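Local coordinates for protein monomethylamine methyltransferase MtmB1 (PDB 1NTH) that transfers the methyl group of monomethylamine to the corrinoid cofactor of its partner protein MtmC, an early step of methanogenesis from methylamine, at residues C341-L346 with R448-D453; E348-S353 with G387-A392; D406-L411 with E452-V457. One frame throughout, in Å; residues are numbered along the deposited sequence.

Contact 1: residues C341-L346 with R448-D453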
ATOM      1  N   CYS A 341      31.567 -26.704 -11.088  1.00 23.17           N
ATOM      2  CA  CYS A 341      32.931 -26.542 -11.570  1.00 24.19           C
ATOM      3  C   CYS A 341      33.494 -27.795 -12.232  1.00 24.24           C
ATOM      4  O   CYS A 341      34.676 -28.110 -12.088  1.00 24.66           O
ATOM      5  CB  CYS A 341      33.846 -26.090 -10.429  1.00 25.19           C
ATOM      6  SG  CYS A 341      35.345 -25.236 -10.985  1.00 28.17           S
ATOM      7  N   THR A 342      32.633 -28.512 -12.945  1.00 23.55           N
ATOM      8  CA  THR A 342      33.045 -29.699 -13.684  1.00 22.72           C
ATOM      9  C   THR A 342      32.382 -29.597 -15.049  1.00 23.75           C
ATOM     10  O   THR A 342      31.266 -29.083 -15.174  1.00 22.58           O
ATOM     11  CB  THR A 342      32.602 -31.020 -13.008  1.00 22.90           C
ATOM     12  OG1 THR A 342      31.177 -31.149 -13.071  1.00 23.98           O
ATOM     13  CG2 THR A 342      33.065 -31.060 -11.559  1.00 23.23           C
ATOM     14  N   GLU A 343      33.073 -30.075 -16.075  1.00 23.11           N
ATOM     15  CA  GLU A 343      32.541 -30.017 -17.422  1.00 23.79           C
ATOM     16  C   GLU A 343      31.276 -30.856 -17.561  1.00 23.20           C
ATOM     17  O   GLU A 343      30.330 -30.452 -18.241  1.00 22.63           O
ATOM     18  CB  GLU A 343      33.593 -30.496 -18.419  1.00 26.24           C
ATOM     19  CG  GLU A 343      33.222 -30.242 -19.867  1.00 28.85           C
ATOM     20  CD  GLU A 343      34.320 -30.662 -20.821  1.00 30.92           C
ATOM     21  OE1 GLU A 343      34.526 -31.882 -20.990  1.00 33.06           O
ATOM     22  OE2 GLU A 343      34.980 -29.771 -21.394  1.00 31.39           O
ATOM     23  N   MET A 344      31.245 -32.013 -16.907  1.00 22.60           N
ATOM     24  CA  MET A 344      30.078 -32.878 -17.005  1.00 22.96           C
ATOM     25  C   MET A 344      28.808 -32.194 -16.508  1.00 22.45           C
ATOM     26  O   MET A 344      27.762 -32.285 -17.149  1.00 21.82           O
ATOM     27  CB  MET A 344      30.287 -34.178 -16.229  1.00 23.30           C
ATOM     28  CG  MET A 344      29.162 -35.177 -16.458  1.00 25.38           C
ATOM     29  SD  MET A 344      29.447 -36.776 -15.690  1.00 26.27           S
ATOM     30  CE  MET A 344      27.787 -37.470 -15.675  1.00 25.59           C
ATOM     31  N   CYS A 345      28.897 -31.517 -15.367  1.00 21.67           N
ATOM     32  CA  CYS A 345      27.734 -30.830 -14.816  1.00 20.98           C
ATOM     33  C   CYS A 345      27.155 -29.864 -15.844  1.00 20.02           C
ATOM     34  O   CYS A 345      25.949 -29.851 -16.096  1.00 19.53           O
ATOM     35  CB  CYS A 345      28.120 -30.065 -13.548  1.00 20.64           C
ATOM     36  SG  CYS A 345      26.747 -29.150 -12.786  1.00 23.68           S
ATOM     37  N   LEU A 346      28.021 -29.056 -16.445  1.00 19.42           N
ATOM     38  CA  LEU A 346      27.583 -28.090 -17.442  1.00 20.58           C
ATOM     39  C   LEU A 346      26.989 -28.759 -18.677  1.00 20.56           C
ATOM     40  O   LEU A 346      25.996 -28.285 -19.225  1.00 21.60           O
ATOM     41  CB  LEU A 346      28.751 -27.183 -17.847  1.00 19.85           C
ATOM     42  CG  LEU A 346      29.339 -26.335 -16.716  1.00 21.36           C
ATOM     43  CD1 LEU A 346      30.457 -25.455 -17.261  1.00 21.55           C
ATOM     44  CD2 LEU A 346      28.238 -25.471 -16.090  1.00 21.48           C
ATOM     45  N   ARG A 448      31.474 -24.965 -23.250  1.00 24.42           N
ATOM     46  CA  ARG A 448      30.844 -24.172 -24.296  1.00 25.21           C
ATOM     47  C   ARG A 448      31.436 -24.535 -25.654  1.00 25.82           C
ATOM     48  O   ARG A 448      30.716 -24.650 -26.646  1.00 25.47           O
ATOM     49  CB  ARG A 448      31.060 -22.684 -24.018  1.00 28.17           C
ATOM     50  CG  ARG A 448      30.082 -21.754 -24.714  1.00 32.53           C
ATOM     51  CD  ARG A 448      30.461 -20.307 -24.428  1.00 35.89           C
ATOM     52  NE  ARG A 448      29.356 -19.371 -24.625  1.00 37.90           N
ATOM     53  CZ  ARG A 448      29.328 -18.431 -25.563  1.00 38.75           C
ATOM     54  NH1 ARG A 448      30.347 -18.299 -26.403  1.00 39.48           N
ATOM     55  NH2 ARG A 448      28.292 -17.608 -25.646  1.00 39.39           N
ATOM     56  N   LYS A 449      32.752 -24.719 -25.687  1.00 25.83           N
ATOM     57  CA  LYS A 449      33.439 -25.068 -26.925  1.00 26.80           C
ATOM     58  C   LYS A 449      32.929 -26.392 -27.484  1.00 25.91           C
ATOM     59  O   LYS A 449      32.720 -26.523 -28.689  1.00 26.79           O
ATOM     60  CB  LYS A 449      34.950 -25.149 -26.687  1.00 28.71           C
ATOM     61  CG  LYS A 449      35.753 -25.569 -27.914  1.00 33.48           C
ATOM     62  CD  LYS A 449      35.491 -24.648 -29.096  1.00 36.54           C
ATOM     63  CE  LYS A 449      36.242 -25.115 -30.336  1.00 40.17           C
ATOM     64  NZ  LYS A 449      37.715 -25.126 -30.114  1.00 42.23           N
ATOM     65  N   LYS A 450      32.726 -27.372 -26.609  1.00 25.45           N
ATOM     66  CA  LYS A 450      32.234 -28.672 -27.043  1.00 25.58           C
ATOM     67  C   LYS A 450      30.825 -28.562 -27.609  1.00 25.71           C
ATOM     68  O   LYS A 450      30.475 -29.256 -28.563  1.00 25.22           O
ATOM     69  CB  LYS A 450      32.261 -29.671 -25.884  1.00 26.68           C
ATOM     70  CG  LYS A 450      33.668 -30.089 -25.492  1.00 29.16           C
ATOM     71  CD  LYS A 450      33.672 -31.254 -24.519  1.00 29.90           C
ATOM     72  CE  LYS A 450      35.098 -31.698 -24.227  1.00 31.81           C
ATOM     73  NZ  LYS A 450      35.145 -32.912 -23.369  1.00 33.73           N
ATOM     74  N   LEU A 451      30.016 -27.686 -27.023  1.00 24.63           N
ATOM     75  CA  LEU A 451      28.652 -27.498 -27.500  1.00 24.69           C
ATOM     76  C   LEU A 451      28.667 -26.846 -28.878  1.00 25.21           C
ATOM     77  O   LEU A 451      27.849 -27.170 -29.737  1.00 25.16           O
ATOM     78  CB  LEU A 451      27.859 -26.641 -26.509  1.00 24.32           C
ATOM     79  CG  LEU A 451      27.573 -27.306 -25.157  1.00 24.19           C
ATOM     80  CD1 LEU A 451      26.952 -26.294 -24.203  1.00 24.85           C
ATOM     81  CD2 LEU A 451      26.642 -28.498 -25.355  1.00 24.60           C
ATOM     82  N   GLU A 452      29.602 -25.927 -29.091  1.00 26.58           N
ATOM     83  CA  GLU A 452      29.707 -25.260 -30.383  1.00 28.04           C
ATOM     84  C   GLU A 452      30.128 -26.266 -31.449  1.00 29.00           C
ATOM     85  O   GLU A 452      29.642 -26.224 -32.579  1.00 28.30           O
ATOM     86  CB  GLU A 452      30.722 -24.118 -30.315  1.00 29.53           C
ATOM     87  CG  GLU A 452      30.336 -23.016 -29.344  1.00 33.26           C
ATOM     88  CD  GLU A 452      31.312 -21.858 -29.352  1.00 35.28           C
ATOM     89  OE1 GLU A 452      32.527 -22.102 -29.193  1.00 36.09           O
ATOM     90  OE2 GLU A 452      30.866 -20.702 -29.512  1.00 37.02           O
ATOM     91  N   ASP A 453      31.026 -27.176 -31.087  1.00 29.76           N
ATOM     92  CA  ASP A 453      31.484 -28.184 -32.034  1.00 31.63           C
ATOM     93  C   ASP A 453      30.339 -29.106 -32.433  1.00 32.13           C
ATOM     94  O   ASP A 453      30.359 -29.691 -33.515  1.00 32.19           O
ATOM     95  CB  ASP A 453      32.634 -29.006 -31.445  1.00 33.41           C
ATOM     96  CG  ASP A 453      33.892 -28.184 -31.232  1.00 35.51           C
ATOM     97  OD1 ASP A 453      34.066 -27.165 -31.936  1.00 37.23           O
ATOM     98  OD2 ASP A 453      34.716 -28.563 -30.373  1.00 37.30           O
TER
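Glu-343 and Lys-450 join two helical segments that make no other side-chain contact with each other, a worked example of an ion pair that links elements at the protein surface. Along 341-346, Thr-342 comes first, as the N-cap of helix 343-359. Its OG1 accepts from Cys-345 N at 3.3 Å, with the N-H pointing at it at 156°, and is also bonded to Gly-339 O, so the start of the helix is tied to the loop before it. Glu-343 follows in the first turn. Its CG lies anti to the backbone N (chi1 -170°) and the extended chain leads out toward 448-453, touching Ala-447 of helix 438-454. Lys-450 comes in from that helix equally stretched, and the two side chains cross at about a right angle. NZ gives a hydrogen bond of 2.7 Å to Glu-343 OE1, on the syn side of the carboxylate but 32° out of its plane. The second oxygen, OE2, rests on the chain instead, 3.4 Å from Lys-450 CE. Three residues on, Leu-346 points the same way but stops short of the opposite segment and packs on Ala-447 and Met-385. Within 448-453, Arg-448 NH1 and Glu-452 OE2 make a long ion pair at 4.0 Å, a matter of charge alone. The acid sits at the start of one helix and the lysine near the end of the other, so each helix dipole would probably favour its charge, and the salt bridge joins these ends by electrostatics, with little apolar burial.

Contact 2: residues E348-S353 with G387-A392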
ATOM      1  N   GLU A 348      25.594 -31.754 -18.774  1.00 20.14           N
ATOM      2  CA  GLU A 348      24.349 -32.409 -18.379  1.00 20.12           C
ATOM      3  C   GLU A 348      23.217 -31.385 -18.390  1.00 19.71           C
ATOM      4  O   GLU A 348      22.152 -31.623 -18.963  1.00 19.75           O
ATOM      5  CB  GLU A 348      24.475 -33.000 -16.972  1.00 21.94           C
ATOM      6  CG  GLU A 348      25.207 -34.332 -16.888  1.00 23.44           C
ATOM      7  CD  GLU A 348      25.253 -34.862 -15.464  1.00 24.98           C
ATOM      8  OE1 GLU A 348      26.135 -34.434 -14.689  1.00 25.01           O
ATOM      9  OE2 GLU A 348      24.389 -35.696 -15.112  1.00 27.12           O
ATOM     10  N   ALA A 349      23.455 -30.244 -17.755  1.00 19.31           N
ATOM     11  CA  ALA A 349      22.449 -29.192 -17.696  1.00 18.30           C
ATOM     12  C   ALA A 349      22.156 -28.667 -19.098  1.00 18.72           C
ATOM     13  O   ALA A 349      21.015 -28.330 -19.416  1.00 18.92           O
ATOM     14  CB  ALA A 349      22.930 -28.057 -16.799  1.00 18.97           C
ATOM     15  N   SER A 350      23.186 -28.596 -19.937  1.00 18.51           N
ATOM     16  CA  SER A 350      23.017 -28.112 -21.302  1.00 18.54           C
ATOM     17  C   SER A 350      22.090 -29.022 -22.099  1.00 18.28           C
ATOM     18  O   SER A 350      21.219 -28.549 -22.829  1.00 18.67           O
ATOM     19  CB  SER A 350      24.373 -28.010 -22.008  1.00 17.97           C
ATOM     20  OG  SER A 350      25.172 -26.999 -21.427  1.00 20.44           O
ATOM     21  N   ALA A 351      22.283 -30.331 -21.968  1.00 18.80           N
ATOM     22  CA  ALA A 351      21.440 -31.276 -22.687  1.00 17.97           C
ATOM     23  C   ALA A 351      19.982 -31.063 -22.295  1.00 17.63           C
ATOM     24  O   ALA A 351      19.093 -31.103 -23.146  1.00 18.46           O
ATOM     25  CB  ALA A 351      21.863 -32.712 -22.375  1.00 18.15           C
ATOM     26  N   GLN A 352      19.732 -30.825 -21.011  1.00 17.71           N
ATOM     27  CA  GLN A 352      18.359 -30.619 -20.575  1.00 16.85           C
ATOM     28  C   GLN A 352      17.811 -29.277 -21.048  1.00 17.27           C
ATOM     29  O   GLN A 352      16.634 -29.172 -21.386  1.00 17.18           O
ATOM     30  CB  GLN A 352      18.241 -30.721 -19.055  1.00 17.55           C
ATOM     31  CG  GLN A 352      16.794 -30.813 -18.611  1.00 18.61           C
ATOM     32  CD  GLN A 352      16.640 -31.070 -17.134  1.00 19.25           C
ATOM     33  OE1 GLN A 352      17.512 -31.669 -16.500  1.00 19.26           O
ATOM     34  NE2 GLN A 352      15.513 -30.638 -16.575  1.00 19.56           N
ATOM     35  N   SER A 353      18.658 -28.253 -21.072  1.00 17.64           N
ATOM     36  CA  SER A 353      18.219 -26.940 -21.531  1.00 17.47           C
ATOM     37  C   SER A 353      17.843 -27.011 -23.012  1.00 17.68           C
ATOM     38  O   SER A 353      16.872 -26.393 -23.449  1.00 16.17           O
ATOM     39  CB  SER A 353      19.324 -25.903 -21.314  1.00 18.64           C
ATOM     40  OG  SER A 353      18.907 -24.621 -21.754  1.00 21.09           O
ATOM     41  N   GLY A 387      20.925 -20.821 -19.247  1.00 17.20           N
ATOM     42  CA  GLY A 387      20.355 -19.712 -19.992  1.00 16.41           C
ATOM     43  C   GLY A 387      20.962 -19.489 -21.366  1.00 17.65           C
ATOM     44  O   GLY A 387      20.239 -19.251 -22.332  1.00 18.59           O
ATOM     45  N   GLU A 388      22.288 -19.555 -21.467  1.00 17.21           N
ATOM     46  CA  GLU A 388      22.947 -19.353 -22.757  1.00 17.62           C
ATOM     47  C   GLU A 388      22.549 -20.436 -23.751  1.00 17.00           C
ATOM     48  O   GLU A 388      22.335 -20.166 -24.933  1.00 17.37           O
ATOM     49  CB  GLU A 388      24.469 -19.349 -22.598  1.00 19.61           C
ATOM     50  CG  GLU A 388      25.027 -18.061 -22.022  1.00 22.72           C
ATOM     51  CD  GLU A 388      26.390 -17.720 -22.595  1.00 24.36           C
ATOM     52  OE1 GLU A 388      27.398 -18.315 -22.155  1.00 25.95           O
ATOM     53  OE2 GLU A 388      26.446 -16.861 -23.502  1.00 26.73           O
ATOM     54  N   VAL A 389      22.453 -21.665 -23.260  1.00 17.61           N
ATOM     55  CA  VAL A 389      22.078 -22.786 -24.105  1.00 17.63           C
ATOM     56  C   VAL A 389      20.633 -22.640 -24.573  1.00 16.66           C
ATOM     57  O   VAL A 389      20.303 -22.989 -25.707  1.00 17.10           O
ATOM     58  CB  VAL A 389      22.270 -24.123 -23.360  1.00 16.63           C
ATOM     59  CG1 VAL A 389      21.687 -25.271 -24.173  1.00 17.58           C
ATOM     60  CG2 VAL A 389      23.760 -24.362 -23.118  1.00 19.56           C
ATOM     61  N   ALA A 390      19.771 -22.113 -23.706  1.00 16.64           N
ATOM     62  CA  ALA A 390      18.373 -21.916 -24.077  1.00 16.93           C
ATOM     63  C   ALA A 390      18.293 -20.907 -25.222  1.00 16.92           C
ATOM     64  O   ALA A 390      17.531 -21.088 -26.172  1.00 17.61           O
ATOM     65  CB  ALA A 390      17.568 -21.420 -22.874  1.00 15.79           C
ATOM     66  N   ARG A 391      19.083 -19.841 -25.131  1.00 16.69           N
ATOM     67  CA  ARG A 391      19.094 -18.825 -26.176  1.00 18.13           C
ATOM     68  C   ARG A 391      19.559 -19.440 -27.494  1.00 17.65           C
ATOM     69  O   ARG A 391      18.970 -19.197 -28.546  1.00 18.85           O
ATOM     70  CB  ARG A 391      20.031 -17.673 -25.803  1.00 17.99           C
ATOM     71  CG  ARG A 391      20.060 -16.561 -26.842  1.00 22.15           C
ATOM     72  CD  ARG A 391      21.118 -15.509 -26.527  1.00 21.14           C
ATOM     73  NE  ARG A 391      22.472 -16.039 -26.647  1.00 23.77           N
ATOM     74  CZ  ARG A 391      23.295 -16.232 -25.621  1.00 24.12           C
ATOM     75  NH1 ARG A 391      22.905 -15.940 -24.388  1.00 22.94           N
ATOM     76  NH2 ARG A 391      24.512 -16.718 -25.832  1.00 24.98           N
ATOM     77  N   ALA A 392      20.619 -20.240 -27.426  1.00 18.44           N
ATOM     78  CA  ALA A 392      21.172 -20.885 -28.611  1.00 19.54           C
ATOM     79  C   ALA A 392      20.210 -21.885 -29.252  1.00 20.19           C
ATOM     80  O   ALA A 392      20.169 -22.025 -30.474  1.00 22.06           O
ATOM     81  CB  ALA A 392      22.481 -21.584 -28.252  1.00 19.46           C
TER
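On helix 380-393, next to the Val-389 that packs on Ser-350 and Ser-353, Glu-388 OE2 is gripped by two guanidinium groups: Arg-391 NH2 one turn along and Arg-448 NH2 from helix 438-454. The bond from Arg-391 NH2 to Glu-388 OE2 is 3.0 Å long and nearly straight at 171°. The oxygen lies almost in the guanidinium plane, whereas the donor meets the carboxylate on its anti side, tilted out of plane.

Across the interface the chemistry changes. Val-389 spreads its two methyls over the neighbouring helix: CG2 comes within 3.4 Å of Ser-350 OG, while CG1 lies 3.6 Å from Ser-350 O and also touches the side chain of Ser-353. With chi1 at 180°, Ser-353 points OG at the facing helix, 3.6 Å from Ala-390 CB. It passes close to Ala-390 N at a poor angle. Ser-353 OG gives its hydrogen bond across the seam to Met-386 O, one turn before Ala-390 on helix 380-393, whereas Ser-350 OG turns back to Leu-346 O of its own helix. Replacing Val-389 by alanine removes both methyls and would probably open a gap between the two serines and Leu-451, which packs on Ser-350 and Val-389.

The axes of the two helical segments approach to 8.7 Å at 36°, running in the same general direction, with serine and alanine beside the valine at the seam. In this TIM barrel, helix 343-359 is the crossover between parallel strands 330-333 and 363-366, and helix 380-393 follows the second strand. One serine bonds a carbonyl of its own helix and the other a carbonyl of the facing helix, so a polar bond as well as apolar packing joins the pair, and the charges are kept to the flank.

Contact 3: residues D406-L411 with E452-V457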
ATOM      1  N   ASP A 406      21.431 -36.394 -29.315  1.00 24.89           N
ATOM      2  CA  ASP A 406      21.960 -37.751 -29.351  1.00 26.11           C
ATOM      3  C   ASP A 406      23.474 -37.731 -29.170  1.00 25.64           C
ATOM      4  O   ASP A 406      24.031 -38.550 -28.439  1.00 26.39           O
ATOM      5  CB  ASP A 406      21.599 -38.431 -30.673  1.00 27.16           C
ATOM      6  CG  ASP A 406      22.145 -39.844 -30.768  1.00 30.07           C
ATOM      7  OD1 ASP A 406      21.881 -40.652 -29.851  1.00 30.39           O
ATOM      8  OD2 ASP A 406      22.841 -40.146 -31.759  1.00 32.94           O
ATOM      9  N   LYS A 407      24.139 -36.786 -29.828  1.00 25.39           N
ATOM     10  CA  LYS A 407      25.591 -36.672 -29.728  1.00 25.60           C
ATOM     11  C   LYS A 407      26.036 -36.177 -28.358  1.00 25.80           C
ATOM     12  O   LYS A 407      27.027 -36.659 -27.804  1.00 26.00           O
ATOM     13  CB  LYS A 407      26.128 -35.713 -30.793  1.00 27.32           C
ATOM     14  CG  LYS A 407      25.914 -36.163 -32.226  1.00 29.93           C
ATOM     15  CD  LYS A 407      26.480 -35.136 -33.192  1.00 32.29           C
ATOM     16  CE  LYS A 407      26.260 -35.548 -34.638  1.00 35.62           C
ATOM     17  NZ  LYS A 407      26.786 -34.519 -35.582  1.00 38.72           N
ATOM     18  N   LEU A 408      25.306 -35.208 -27.816  1.00 23.60           N
ATOM     19  CA  LEU A 408      25.644 -34.635 -26.520  1.00 22.84           C
ATOM     20  C   LEU A 408      25.468 -35.619 -25.373  1.00 21.70           C
ATOM     21  O   LEU A 408      26.368 -35.791 -24.551  1.00 22.59           O
ATOM     22  CB  LEU A 408      24.799 -33.382 -26.262  1.00 22.57           C
ATOM     23  CG  LEU A 408      24.992 -32.683 -24.912  1.00 22.00           C
ATOM     24  CD1 LEU A 408      26.464 -32.356 -24.683  1.00 23.23           C
ATOM     25  CD2 LEU A 408      24.149 -31.416 -24.888  1.00 22.53           C
ATOM     26  N   VAL A 409      24.312 -36.269 -25.314  1.00 22.46           N
ATOM     27  CA  VAL A 409      24.057 -37.220 -24.244  1.00 23.05           C
ATOM     28  C   VAL A 409      25.080 -38.354 -24.281  1.00 24.27           C
ATOM     29  O   VAL A 409      25.457 -38.893 -23.242  1.00 24.64           O
ATOM     30  CB  VAL A 409      22.626 -37.792 -24.344  1.00 23.06           C
ATOM     31  CG1 VAL A 409      22.405 -38.848 -23.264  1.00 22.59           C
ATOM     32  CG2 VAL A 409      21.608 -36.659 -24.188  1.00 24.36           C
ATOM     33  N   SER A 410      25.541 -38.700 -25.480  1.00 25.77           N
ATOM     34  CA  SER A 410      26.532 -39.762 -25.635  1.00 27.46           C
ATOM     35  C   SER A 410      27.869 -39.379 -25.008  1.00 28.63           C
ATOM     36  O   SER A 410      28.679 -40.246 -24.674  1.00 29.54           O
ATOM     37  CB  SER A 410      26.741 -40.087 -27.117  1.00 27.67           C
ATOM     38  OG  SER A 410      25.601 -40.724 -27.666  1.00 30.28           O
ATOM     39  N   LEU A 411      28.100 -38.081 -24.842  1.00 28.89           N
ATOM     40  CA  LEU A 411      29.350 -37.607 -24.261  1.00 28.77           C
ATOM     41  C   LEU A 411      29.464 -37.839 -22.757  1.00 28.87           C
ATOM     42  O   LEU A 411      30.563 -37.773 -22.207  1.00 30.32           O
ATOM     43  CB  LEU A 411      29.545 -36.114 -24.552  1.00 29.65           C
ATOM     44  CG  LEU A 411      29.758 -35.682 -26.005  1.00 30.98           C
ATOM     45  CD1 LEU A 411      29.941 -34.174 -26.063  1.00 31.49           C
ATOM     46  CD2 LEU A 411      30.978 -36.386 -26.580  1.00 31.58           C
ATOM     47  N   GLU A 452      29.602 -25.927 -29.091  1.00 26.58           N
ATOM     48  CA  GLU A 452      29.707 -25.260 -30.383  1.00 28.04           C
ATOM     49  C   GLU A 452      30.128 -26.266 -31.449  1.00 29.00           C
ATOM     50  O   GLU A 452      29.642 -26.224 -32.579  1.00 28.30           O
ATOM     51  CB  GLU A 452      30.722 -24.118 -30.315  1.00 29.53           C
ATOM     52  CG  GLU A 452      30.336 -23.016 -29.344  1.00 33.26           C
ATOM     53  CD  GLU A 452      31.312 -21.858 -29.352  1.00 35.28           C
ATOM     54  OE1 GLU A 452      32.527 -22.102 -29.193  1.00 36.09           O
ATOM     55  OE2 GLU A 452      30.866 -20.702 -29.512  1.00 37.02           O
ATOM     56  N   ASP A 453      31.026 -27.176 -31.087  1.00 29.76           N
ATOM     57  CA  ASP A 453      31.484 -28.184 -32.034  1.00 31.63           C
ATOM     58  C   ASP A 453      30.339 -29.106 -32.433  1.00 32.13           C
ATOM     59  O   ASP A 453      30.359 -29.691 -33.515  1.00 32.19           O
ATOM     60  CB  ASP A 453      32.634 -29.006 -31.445  1.00 33.41           C
ATOM     61  CG  ASP A 453      33.892 -28.184 -31.232  1.00 35.51           C
ATOM     62  OD1 ASP A 453      34.066 -27.165 -31.936  1.00 37.23           O
ATOM     63  OD2 ASP A 453      34.716 -28.563 -30.373  1.00 37.30           O
ATOM     64  N   LEU A 454      29.339 -29.233 -31.564  1.00 31.43           N
ATOM     65  CA  LEU A 454      28.190 -30.083 -31.863  1.00 31.43           C
ATOM     66  C   LEU A 454      27.184 -29.371 -32.761  1.00 30.88           C
ATOM     67  O   LEU A 454      26.289 -30.003 -33.321  1.00 32.37           O
ATOM     68  CB  LEU A 454      27.502 -30.536 -30.571  1.00 31.80           C
ATOM     69  CG  LEU A 454      28.288 -31.515 -29.695  1.00 32.56           C
ATOM     70  CD1 LEU A 454      27.468 -31.873 -28.466  1.00 33.48           C
ATOM     71  CD2 LEU A 454      28.618 -32.768 -30.497  1.00 33.76           C
ATOM     72  N   GLY A 455      27.326 -28.055 -32.896  1.00 30.21           N
ATOM     73  CA  GLY A 455      26.416 -27.316 -33.753  1.00 29.05           C
ATOM     74  C   GLY A 455      25.681 -26.144 -33.128  1.00 28.43           C
ATOM     75  O   GLY A 455      25.007 -25.395 -33.835  1.00 29.08           O
ATOM     76  N   LEU A 456      25.788 -25.976 -31.814  1.00 28.38           N
ATOM     77  CA  LEU A 456      25.112 -24.860 -31.161  1.00 28.11           C
ATOM     78  C   LEU A 456      25.793 -23.538 -31.491  1.00 28.19           C
ATOM     79  O   LEU A 456      27.021 -23.451 -31.518  1.00 27.86           O
ATOM     80  CB  LEU A 456      25.089 -25.044 -29.640  1.00 29.51           C
ATOM     81  CG  LEU A 456      24.041 -25.985 -29.043  1.00 30.96           C
ATOM     82  CD1 LEU A 456      24.073 -25.869 -27.524  1.00 30.97           C
ATOM     83  CD2 LEU A 456      22.658 -25.617 -29.565  1.00 29.97           C
ATOM     84  N   VAL A 457      24.990 -22.513 -31.749  1.00 27.53           N
ATOM     85  CA  VAL A 457      25.513 -21.188 -32.056  1.00 28.20           C
ATOM     86  C   VAL A 457      25.055 -20.229 -30.960  1.00 28.54           C
ATOM     87  O   VAL A 457      23.868 -19.927 -30.842  1.00 28.66           O
ATOM     88  CB  VAL A 457      25.005 -20.682 -33.422  1.00 28.36           C
ATOM     89  CG1 VAL A 457      25.607 -19.318 -33.725  1.00 29.67           C
ATOM     90  CG2 VAL A 457      25.367 -21.678 -34.514  1.00 29.57           C
TER
HETATM   91  O   HOH W   1      25.033 -32.018 -34.612  1.00 40.87           O
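Lys-407 slides past Leu-454 in the opposite direction, and its chain can be followed atom by atom. CB meets Leu-454 CD2 at 3.9 Å. CG, set beside the backbone N (chi1 -64°), turns the extended chain along the leucine, and CD passes the same methyl at 4.2 Å. NZ, at the tip, gives a hydrogen bond to a water 3.2 Å away, which in turn donates to Leu-454 O at 2.7 Å. The lysine therefore lays its aliphatic part on a leucine while its ammonium reaches that residue's carbonyl indirectly, where the end of helix 438-454 would probably welcome a positive charge.

The other branch, CD1, faces Leu-408 and Leu-411. CD1 comes 3.8 Å from Leu-408 CB, the two side chains crossing at about a right angle, and approaches Leu-411 CD1 tip to tip at 4.1 Å. Leu-408 goes on to join the packing of Leu-347, Ala-351, Ile-354 and Leu-451, so Leu-454 lies between a buried cluster and the more exposed Lys-407 and Leu-411. Within 406-411, Ser-410 OG donates to Asp-406 O at 2.8 Å, a side-chain bond that backs up the weak backbone bond to the same carbonyl.

Immediately after Leu-454 the helix stops. Gly-455, with phi at 125°, takes a conformation that would jam a CB against the preceding carbonyl O, and its N bonds Glu-452 O at 3.0 Å. Leu-456 N probably bonds Leu-451 O, and its side chain folds back onto Leu-451. Positive phi, two bonds into the last turn and this apolar pair together make a Schellman motif, closing the C-terminal helix.

Overall arrangement
The three contacts bind four helices on one side of the barrel, their centres 9 to 11 Å apart. Contact 2 is the core one, a buried helix pair built from small residues and a valine; contact 1 is at the surface, and contact 3 is intermediate. Helix 343-359 serves contacts 1 and 2, helix 438-454 contacts 1 and 3. Leu-451, from a segment of contact 1, packs on residues of both contact 2 and contact 3. The buried pair is closed by small side chains, while the two outer contacts differ: one an ion pair, one leucine packing edged by a water-bridged lysine. The C-terminal helix is thus held by charge at one contact and by apolar packing at another.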